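Local atomic coordinates of RickCE (Rickettsia bellii, PDB entry 5HAM), a protein that probably acts as a bacterial effector protease of the CE clan, removing ubiquitin from modified proteins. Residues Leu17-Leu22 with Phe27-Ala32; Cys211-Val216 with Glu244-Ile249; Leu45-Ala50 with Lys86-Ile91. All coordinates share one frame; numbering follows the deposited sequence.

Contacts 1 and 2 belong to one buried region: their centres lie 13 Å apart, and Leu17 CB reaches Val216 CG1 at 3.7 Å, so helix 11-20 packs against helix 211-223 as well as facing strand 27-34. Contact 3 lies on the opposite side of the chain's centre, about 40 Å from either of the others between centres, and is only partly buried. It uses none of the elements of contacts 1 and 2, joining helices 42-49 and 75-93. The chemistry follows this division. Contact 1 is aliphatic and aromatic, contact 2 sets a histidine ring against two valines, and contact 3 combines a salt bridge with a small apolar patch.

Contact 1 (Leu17-Leu22 with Phe27-Ala32); sequences LLTAQL and FSVQPA
Thr19 faces Val29 with their CA atoms 6.5 Å apart, and Leu22 faces Phe27 at 6.3 Å between CA atoms, so the end of helix 11-20 and the start of strand 27-34 lie close together. This is a helix-loop-strand unit, in which four residues return the chain from the helix to an outermost strand of the mixed sheet. No hydrogen bond crosses between the segments; side chains make the joint. Val29 contributes most. Its CG1 stands anti to the backbone N (chi1 177°), which places CG2 beside that N, and CG2 meets Leu18 CB at 3.9 Å and Leu22 CD1 at 4.0 Å. The other branch, CG1, approaches Leu18 CD1 at 4.0 Å. Thr19 OG1, hydrogen-bonded to Thr15 O, also lies against Val29 CG2 at 4.0 Å. On the sheet side, Ser28 and Gln30 exchange backbone hydrogen bonds with strand 135-141, whose Val137 also touches Leu18 and Leu22. Beyond the helix end, Leu22 crosses Phe27 at about a right angle. Its CD2 meets the ring obliquely, 3.4 Å from Phe27 CD2 and 3.8 Å from Phe27 CE2, a tight fit.

Contact 2 (Cys211-Val216 with Glu244-Ile249); sequences CGVFTV and EHHAQI
Val213 and His246 are the closest backbone pair, with CA atoms 7.8 Å apart, and both segments are helical throughout. The contact is a helix-helix packing between 211-223 and 238-251; the first of these helices also lies against strand 147-155 of the sheet in the alpha/beta catalytic domain. His246 carries the contact with its ring. With CG anti to its carbonyl carbon (chi1 -70°), the His246 ring is carried across to the turn holding Val213 and Val216. Val213 O lies at the ring edge, near its plane, 3.1 Å from His246 CE1; the atom facing the oxygen is a ring carbon, so this is a close polar contact and not a classical hydrogen bond. Val213 CG1 packs on the same carbon, 3.6 Å from His246 CE1. The side chains of Val216 and His246 run toward each other, and Val216 CG1 meets His246 NE2 obliquely at 3.8 Å. The ring's orientation has a polar tie as well, since ND1 is hydrogen-bonded to Tyr9 OH, and Leu17 of helix 11-20 touches both His246 and Val216. Within helix 211-223, Cys211 O is gripped twice, by Thr215 N at 2.9 Å and, from the opposite face of the carbonyl plane, by Thr215 OG1 at 2.7 Å.

Contact 3 (Leu45-Ala50 with Lys86-Ile91); sequences LKDYTA and KKREEI
Asp47 and Arg88 form a bidentate, side-on salt bridge between helix 42-49 and helix 75-93, in the all-helical region between strand 27-34 and the long helix 96-130, away from the sheet. Arg88 NE donates to Asp47 OD2 at 2.6 Å, while Arg88 NH2 donates to Asp47 OD1 at 2.9 Å. The NH2 bond is nearly straight, with an N-H...O angle of 173°, the NE bond slightly less so. Both oxygens are met on their syn sides, and the carboxylate and guanidinium planes lie 15° apart, so the two flat groups meet edge to edge and almost coplanar, though both nitrogens sit somewhat out of the carboxylate plane. Two bonds to two separate oxygens also resist rotation of either group. Arg88 reaches this position by a bend in its chain at chi3, which turns the NE-NH2 edge of the guanidinium onto the acid.

Ile91 packs beside the ion pair: its CG2 lies 3.6 Å from the backbone Asp47 O and makes an apolar contact with the Tyr48 ring, obliquely, 4.1 Å from Tyr48 CE1; Ile91 CD1 is 4.2 Å from the same ring carbon. The CA atoms of Asp47 and Ile91 are 7.2 Å apart. The N-to-C directions of segments 45-49 and 86-91 differ by 28°, and their axes are 10.3 Å apart.

Further out, helix 52-69 backs the ion pair: Ile58 touches both Asp47 and Arg88, and Val62 touches Arg88. Helix 96-130 is the next neighbour: Leu102 and Lys103 touch Tyr48, and Arg99 NE is hydrogen-bonded to Asp47 O. Asp47 thus links three helices, its carboxylate to Arg88 and its carbonyl to Arg99. As the residue is buried, the charge of Arg88 would be expected to favour the ionised carboxylate.

Contact 1 (Leu17-Leu22 with Phe27-Ala32)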
loop_
_atom_site.group_PDB
_atom_site.type_symbol
_atom_site.label_atom_id
_atom_site.label_comp_id
_atom_site.label_asym_id
_atom_site.label_seq_id
_atom_site.Cartn_x
_atom_site.Cartn_y
_atom_site.Cartn_z
ATOM N N LEU A 17 -14.982 -5.069 3.653
ATOM C CA LEU A 17 -15.254 -6.161 2.743
ATOM C C LEU A 17 -14.633 -7.461 3.250
ATOM O O LEU A 17 -15.267 -8.517 3.194
ATOM C CB LEU A 17 -14.735 -5.814 1.353
ATOM C CG LEU A 17 -15.699 -4.862 0.659
ATOM C CD1 LEU A 17 -15.042 -4.186 -0.539
ATOM C CD2 LEU A 17 -16.936 -5.656 0.267
ATOM N N LEU A 18 -13.408 -7.376 3.761
ATOM C CA LEU A 18 -12.709 -8.559 4.251
ATOM C C LEU A 18 -13.369 -9.096 5.505
ATOM O O LEU A 18 -13.693 -10.282 5.590
ATOM C CB LEU A 18 -11.239 -8.254 4.532
ATOM C CG LEU A 18 -10.335 -8.178 3.300
ATOM C CD1 LEU A 18 -8.964 -7.659 3.698
ATOM C CD2 LEU A 18 -10.234 -9.535 2.628
ATOM N N THR A 19 -13.563 -8.210 6.470
ATOM C CA THR A 19 -14.241 -8.538 7.718
ATOM C C THR A 19 -15.634 -9.150 7.503
ATOM O O THR A 19 -16.009 -10.109 8.176
ATOM C CB THR A 19 -14.331 -7.290 8.604
ATOM O OG1 THR A 19 -13.013 -6.949 9.039
ATOM C CG2 THR A 19 -15.199 -7.539 9.817
ATOM N N ALA A 20 -16.380 -8.613 6.543
ATOM C CA ALA A 20 -17.721 -9.107 6.251
ATOM C C ALA A 20 -17.717 -10.506 5.632
ATOM O O ALA A 20 -18.671 -11.269 5.785
ATOM C CB ALA A 20 -18.454 -8.133 5.343
ATOM N N GLN A 21 -16.641 -10.849 4.939
ATOM C CA GLN A 21 -16.599 -12.120 4.245
ATOM C C GLN A 21 -15.650 -13.122 4.893
ATOM O O GLN A 21 -15.342 -14.157 4.301
ATOM C CB GLN A 21 -16.224 -11.903 2.788
ATOM C CG GLN A 21 -17.384 -11.440 1.923
ATOM C CD GLN A 21 -16.937 -11.158 0.503
ATOM O OE1 GLN A 21 -16.296 -10.141 0.242
ATOM N NE2 GLN A 21 -17.254 -12.064 -0.421
ATOM N N LEU A 22 -15.185 -12.812 6.100
ATOM C CA LEU A 22 -14.290 -13.708 6.822
ATOM C C LEU A 22 -14.734 -13.944 8.268
ATOM O O LEU A 22 -14.936 -12.999 9.022
ATOM C CB LEU A 22 -12.860 -13.159 6.802
ATOM C CG LEU A 22 -12.098 -13.309 5.483
ATOM C CD1 LEU A 22 -10.778 -12.535 5.493
ATOM C CD2 LEU A 22 -11.856 -14.774 5.189
ATOM N N PHE A 27 -10.181 -16.294 11.138
ATOM C CA PHE A 27 -9.354 -15.409 10.327
ATOM C C PHE A 27 -9.233 -14.044 10.977
ATOM O O PHE A 27 -10.213 -13.496 11.452
ATOM C CB PHE A 27 -9.972 -15.240 8.936
ATOM C CG PHE A 27 -10.174 -16.533 8.197
ATOM C CD1 PHE A 27 -9.097 -17.349 7.896
ATOM C CD2 PHE A 27 -11.444 -16.923 7.793
ATOM C CE1 PHE A 27 -9.287 -18.540 7.205
ATOM C CE2 PHE A 27 -11.644 -18.104 7.100
ATOM C CZ PHE A 27 -10.562 -18.922 6.806
ATOM N N SER A 28 -8.030 -13.491 10.999
ATOM C CA SER A 28 -7.864 -12.112 11.452
ATOM C C SER A 28 -7.504 -11.199 10.298
ATOM O O SER A 28 -6.579 -11.465 9.537
ATOM C CB SER A 28 -6.813 -11.998 12.557
ATOM O OG SER A 28 -5.587 -12.561 12.148
ATOM N N VAL A 29 -8.258 -10.122 10.175
ATOM C CA VAL A 29 -7.960 -9.089 9.213
ATOM C C VAL A 29 -7.114 -7.997 9.846
ATOM O O VAL A 29 -7.550 -7.331 10.781
ATOM C CB VAL A 29 -9.243 -8.446 8.686
ATOM C CG1 VAL A 29 -8.890 -7.320 7.723
ATOM C CG2 VAL A 29 -10.099 -9.497 8.025
ATOM N N GLN A 30 -5.907 -7.804 9.320
ATOM C CA GLN A 30 -4.986 -6.814 9.867
ATOM C C GLN A 30 -5.211 -5.449 9.239
ATOM O O GLN A 30 -5.780 -5.346 8.158
ATOM C CB GLN A 30 -3.538 -7.260 9.629
ATOM C CG GLN A 30 -3.174 -8.523 10.373
ATOM C CD GLN A 30 -3.331 -8.351 11.870
ATOM O OE1 GLN A 30 -2.939 -7.332 12.426
ATOM N NE2 GLN A 30 -3.925 -9.339 12.524
ATOM N N PRO A 31 -4.772 -4.387 9.922
ATOM C CA PRO A 31 -4.713 -3.075 9.271
ATOM C C PRO A 31 -3.667 -3.089 8.160
ATOM O O PRO A 31 -2.769 -3.923 8.186
ATOM C CB PRO A 31 -4.298 -2.137 10.407
ATOM C CG PRO A 31 -3.763 -3.015 11.479
ATOM C CD PRO A 31 -4.478 -4.309 11.362
ATOM N N ALA A 32 -3.791 -2.192 7.190
ATOM C CA ALA A 32 -2.883 -2.196 6.048
ATOM C C ALA A 32 -1.438 -1.914 6.395
ATOM O O ALA A 32 -1.135 -1.020 7.180
ATOM C CB ALA A 32 -3.354 -1.206 4.978
#

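Contact 2 (Cys211-Val216 with Glu244-Ile249)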
loop_
_atom_site.group_PDB
_atom_site.type_symbol
_atom_site.label_atom_id
_atom_site.label_comp_id
_atom_site.label_asym_id
_atom_site.label_seq_id
_atom_site.Cartn_x
_atom_site.Cartn_y
_atom_site.Cartn_z
ATOM N N CYS A 211 -7.325 -2.695 -8.337
ATOM C CA CYS A 211 -6.484 -3.230 -7.243
ATOM C C CYS A 211 -7.218 -3.577 -5.960
ATOM O O CYS A 211 -6.988 -4.636 -5.383
ATOM C CB CYS A 211 -5.330 -2.279 -6.908
ATOM S SG CYS A 211 -4.084 -2.233 -8.205
ATOM N N GLY A 212 -8.097 -2.695 -5.502
ATOM C CA GLY A 212 -8.823 -2.961 -4.274
ATOM C C GLY A 212 -9.872 -4.050 -4.445
ATOM O O GLY A 212 -10.136 -4.830 -3.514
ATOM N N VAL A 213 -10.469 -4.108 -5.635
ATOM C CA VAL A 213 -11.477 -5.120 -5.915
ATOM C C VAL A 213 -10.864 -6.511 -5.758
ATOM O O VAL A 213 -11.397 -7.354 -5.033
ATOM C CB VAL A 213 -12.063 -4.964 -7.347
ATOM C CG1 VAL A 213 -13.278 -5.846 -7.519
ATOM C CG2 VAL A 213 -12.437 -3.513 -7.618
ATOM N N PHE A 214 -9.727 -6.730 -6.417
ATOM C CA PHE A 214 -9.047 -8.026 -6.394
ATOM C C PHE A 214 -8.274 -8.321 -5.109
ATOM O O PHE A 214 -8.135 -9.487 -4.716
ATOM C CB PHE A 214 -8.141 -8.181 -7.614
ATOM C CG PHE A 214 -8.886 -8.532 -8.857
ATOM C CD1 PHE A 214 -9.215 -9.854 -9.128
ATOM C CD2 PHE A 214 -9.284 -7.537 -9.745
ATOM C CE1 PHE A 214 -9.911 -10.195 -10.260
ATOM C CE2 PHE A 214 -9.992 -7.862 -10.883
ATOM C CZ PHE A 214 -10.310 -9.203 -11.144
ATOM N N THR A 215 -7.743 -7.279 -4.473
ATOM C CA THR A 215 -7.145 -7.428 -3.159
ATOM C C THR A 215 -8.129 -8.131 -2.230
ATOM O O THR A 215 -7.772 -9.058 -1.512
ATOM C CB THR A 215 -6.771 -6.059 -2.563
ATOM O OG1 THR A 215 -5.595 -5.568 -3.215
ATOM C CG2 THR A 215 -6.500 -6.170 -1.061
ATOM N N VAL A 216 -9.380 -7.699 -2.272
ATOM C CA VAL A 216 -10.382 -8.266 -1.396
ATOM C C VAL A 216 -10.652 -9.712 -1.782
ATOM O O VAL A 216 -10.634 -10.605 -0.938
ATOM C CB VAL A 216 -11.701 -7.450 -1.448
ATOM C CG1 VAL A 216 -12.863 -8.222 -0.776
ATOM C CG2 VAL A 216 -11.497 -6.042 -0.836
ATOM N N GLU A 244 -19.642 -4.758 -8.202
ATOM C CA GLU A 244 -21.077 -4.710 -7.963
ATOM C C GLU A 244 -21.375 -5.534 -6.737
ATOM O O GLU A 244 -22.014 -5.066 -5.805
ATOM C CB GLU A 244 -21.854 -5.241 -9.170
ATOM C CG GLU A 244 -21.863 -4.282 -10.356
ATOM C CD GLU A 244 -22.451 -4.885 -11.629
ATOM O OE1 GLU A 244 -23.131 -5.935 -11.561
ATOM O OE2 GLU A 244 -22.225 -4.300 -12.708
ATOM N N HIS A 245 -20.869 -6.761 -6.742
ATOM C CA HIS A 245 -21.029 -7.671 -5.628
ATOM C C HIS A 245 -20.548 -7.041 -4.325
ATOM O O HIS A 245 -21.244 -7.102 -3.313
ATOM C CB HIS A 245 -20.273 -8.964 -5.928
ATOM C CG HIS A 245 -20.399 -10.010 -4.846
ATOM N ND1 HIS A 245 -21.610 -10.538 -4.480
ATOM C CD2 HIS A 245 -19.455 -10.595 -4.087
ATOM C CE1 HIS A 245 -21.403 -11.426 -3.508
ATOM N NE2 HIS A 245 -20.122 -11.485 -3.254
ATOM N N HIS A 246 -19.363 -6.432 -4.354
ATOM C CA HIS A 246 -18.809 -5.748 -3.184
ATOM C C HIS A 246 -19.713 -4.618 -2.700
ATOM O O HIS A 246 -19.847 -4.395 -1.501
ATOM C CB HIS A 246 -17.441 -5.144 -3.498
ATOM C CG HIS A 246 -16.363 -6.163 -3.682
ATOM N ND1 HIS A 246 -15.116 -5.825 -4.152
ATOM C CD2 HIS A 246 -16.339 -7.493 -3.460
ATOM C CE1 HIS A 246 -14.360 -6.915 -4.209
ATOM N NE2 HIS A 246 -15.089 -7.941 -3.787
ATOM N N ALA A 247 -20.311 -3.887 -3.635
ATOM C CA ALA A 247 -21.230 -2.820 -3.251
ATOM C C ALA A 247 -22.468 -3.362 -2.508
ATOM O O ALA A 247 -22.905 -2.757 -1.528
ATOM C CB ALA A 247 -21.614 -1.949 -4.453
ATOM N N GLN A 248 -22.995 -4.511 -2.950
ATOM C CA GLN A 248 -24.102 -5.196 -2.267
ATOM C C GLN A 248 -23.734 -5.600 -0.841
ATOM O O GLN A 248 -24.505 -5.386 0.089
ATOM C CB GLN A 248 -24.521 -6.477 -2.991
ATOM C CG GLN A 248 -24.762 -6.406 -4.488
ATOM C CD GLN A 248 -25.407 -7.697 -5.015
ATOM O OE1 GLN A 248 -26.529 -8.035 -4.627
ATOM N NE2 GLN A 248 -24.691 -8.431 -5.881
ATOM N N ILE A 249 -22.573 -6.229 -0.679
ATOM C CA ILE A 249 -22.094 -6.612 0.644
ATOM C C ILE A 249 -21.982 -5.374 1.526
ATOM O O ILE A 249 -22.426 -5.363 2.678
ATOM C CB ILE A 249 -20.727 -7.288 0.547
ATOM C CG1 ILE A 249 -20.838 -8.578 -0.273
ATOM C CG2 ILE A 249 -20.156 -7.561 1.935
ATOM C CD1 ILE A 249 -19.501 -9.180 -0.662
#

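Contact 3 (Leu45-Ala50 with Lys86-Ile91)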
loop_
_atom_site.group_PDB
_atom_site.type_symbol
_atom_site.label_atom_id
_atom_site.label_comp_id
_atom_site.label_asym_id
_atom_site.label_seq_id
_atom_site.Cartn_x
_atom_site.Cartn_y
_atom_site.Cartn_z
ATOM N N LEU A 45 16.356 16.157 1.389
ATOM C CA LEU A 45 16.284 16.804 2.700
ATOM C C LEU A 45 16.973 18.174 2.746
ATOM O O LEU A 45 16.738 18.970 3.666
ATOM C CB LEU A 45 16.836 15.889 3.794
ATOM C CG LEU A 45 16.040 14.597 4.038
ATOM C CD1 LEU A 45 16.725 13.767 5.116
ATOM C CD2 LEU A 45 14.595 14.897 4.422
ATOM N N LYS A 46 17.810 18.456 1.749
ATOM C CA LYS A 46 18.455 19.771 1.662
ATOM C C LYS A 46 17.427 20.889 1.483
ATOM O O LYS A 46 17.710 22.048 1.770
ATOM C CB LYS A 46 19.530 19.807 0.573
ATOM C CG LYS A 46 20.662 18.844 0.863
ATOM C CD LYS A 46 21.856 19.061 -0.031
ATOM C CE LYS A 46 23.067 18.283 0.487
ATOM N NZ LYS A 46 24.354 18.685 -0.165
ATOM N N ASP A 47 16.222 20.525 1.052
ATOM C CA ASP A 47 15.112 21.467 0.985
ATOM C C ASP A 47 14.809 21.994 2.382
ATOM O O ASP A 47 14.228 23.073 2.529
ATOM C CB ASP A 47 13.849 20.786 0.442
ATOM C CG ASP A 47 13.859 20.620 -1.073
ATOM O OD1 ASP A 47 14.912 20.829 -1.717
ATOM O OD2 ASP A 47 12.792 20.262 -1.616
ATOM N N TYR A 48 15.165 21.206 3.402
ATOM C CA TYR A 48 14.951 21.602 4.788
ATOM C C TYR A 48 16.227 22.095 5.491
ATOM O O TYR A 48 16.149 22.917 6.396
ATOM C CB TYR A 48 14.342 20.447 5.577
ATOM C CG TYR A 48 13.134 19.800 4.921
ATOM C CD1 TYR A 48 11.866 20.365 5.030
ATOM C CD2 TYR A 48 13.261 18.615 4.214
ATOM C CE1 TYR A 48 10.779 19.779 4.456
ATOM C CE2 TYR A 48 12.173 18.022 3.630
ATOM C CZ TYR A 48 10.932 18.605 3.757
ATOM O OH TYR A 48 9.841 18.006 3.174
ATOM N N THR A 49 17.392 21.601 5.073
ATOM C CA THR A 49 18.630 21.838 5.821
ATOM C C THR A 49 19.584 22.853 5.200
ATOM O O THR A 49 20.442 23.394 5.900
ATOM C CB THR A 49 19.421 20.521 6.064
ATOM O OG1 THR A 49 19.781 19.935 4.808
ATOM C CG2 THR A 49 18.599 19.517 6.864
ATOM N N ALA A 50 19.457 23.092 3.896
ATOM C CA ALA A 50 20.327 24.045 3.208
ATOM C C ALA A 50 20.093 25.463 3.687
ATOM O O ALA A 50 18.957 25.909 3.871
ATOM C CB ALA A 50 20.156 23.970 1.698
ATOM N N LYS A 86 5.712 24.404 -6.488
ATOM C CA LYS A 86 5.188 25.506 -5.704
ATOM C C LYS A 86 5.264 25.212 -4.216
ATOM O O LYS A 86 5.617 26.087 -3.421
ATOM C CB LYS A 86 3.761 25.836 -6.142
ATOM C CG LYS A 86 3.756 26.768 -7.355
ATOM C CD LYS A 86 2.464 26.803 -8.119
ATOM C CE LYS A 86 2.486 27.987 -9.088
ATOM N NZ LYS A 86 1.224 28.150 -9.858
ATOM N N LYS A 87 4.971 23.973 -3.840
ATOM C CA LYS A 87 5.059 23.601 -2.439
ATOM C C LYS A 87 6.500 23.709 -1.943
ATOM O O LYS A 87 6.756 24.176 -0.824
ATOM C CB LYS A 87 4.529 22.192 -2.193
ATOM C CG LYS A 87 4.612 21.783 -0.724
ATOM C CD LYS A 87 4.363 20.288 -0.520
ATOM C CE LYS A 87 5.057 19.800 0.727
ATOM N NZ LYS A 87 5.273 18.316 0.717
ATOM N N ARG A 88 7.433 23.276 -2.787
ATOM C CA ARG A 88 8.849 23.368 -2.470
ATOM C C ARG A 88 9.287 24.820 -2.331
ATOM O O ARG A 88 10.075 25.155 -1.448
ATOM C CB ARG A 88 9.672 22.682 -3.541
ATOM C CG ARG A 88 9.765 21.180 -3.378
ATOM C CD ARG A 88 10.738 20.592 -4.397
ATOM N NE ARG A 88 12.150 20.811 -4.063
ATOM C CZ ARG A 88 13.099 21.091 -4.958
ATOM N NH1 ARG A 88 12.789 21.206 -6.242
ATOM N NH2 ARG A 88 14.359 21.254 -4.576
ATOM N N GLU A 89 8.771 25.684 -3.198
ATOM C CA GLU A 89 9.090 27.089 -3.076
ATOM C C GLU A 89 8.640 27.611 -1.707
ATOM O O GLU A 89 9.354 28.378 -1.078
ATOM C CB GLU A 89 8.468 27.907 -4.205
ATOM C CG GLU A 89 8.940 29.353 -4.213
ATOM C CD GLU A 89 8.279 30.201 -5.289
ATOM O OE1 GLU A 89 7.216 29.793 -5.816
ATOM O OE2 GLU A 89 8.828 31.288 -5.594
ATOM N N GLU A 90 7.471 27.175 -1.241
ATOM C CA GLU A 90 6.946 27.643 0.037
ATOM C C GLU A 90 7.840 27.190 1.172
ATOM O O GLU A 90 8.111 27.946 2.107
ATOM C CB GLU A 90 5.524 27.134 0.293
ATOM C CG GLU A 90 4.464 27.625 -0.672
ATOM C CD GLU A 90 4.175 29.110 -0.576
ATOM O OE1 GLU A 90 4.780 29.818 0.263
ATOM O OE2 GLU A 90 3.323 29.577 -1.361
ATOM N N ILE A 91 8.285 25.947 1.088
ATOM C CA ILE A 91 9.143 25.379 2.110
ATOM C C ILE A 91 10.454 26.143 2.199
ATOM O O ILE A 91 10.912 26.469 3.288
ATOM C CB ILE A 91 9.386 23.878 1.859
ATOM C CG1 ILE A 91 8.164 23.079 2.330
ATOM C CG2 ILE A 91 10.603 23.381 2.610
ATOM C CD1 ILE A 91 8.131 21.647 1.819
#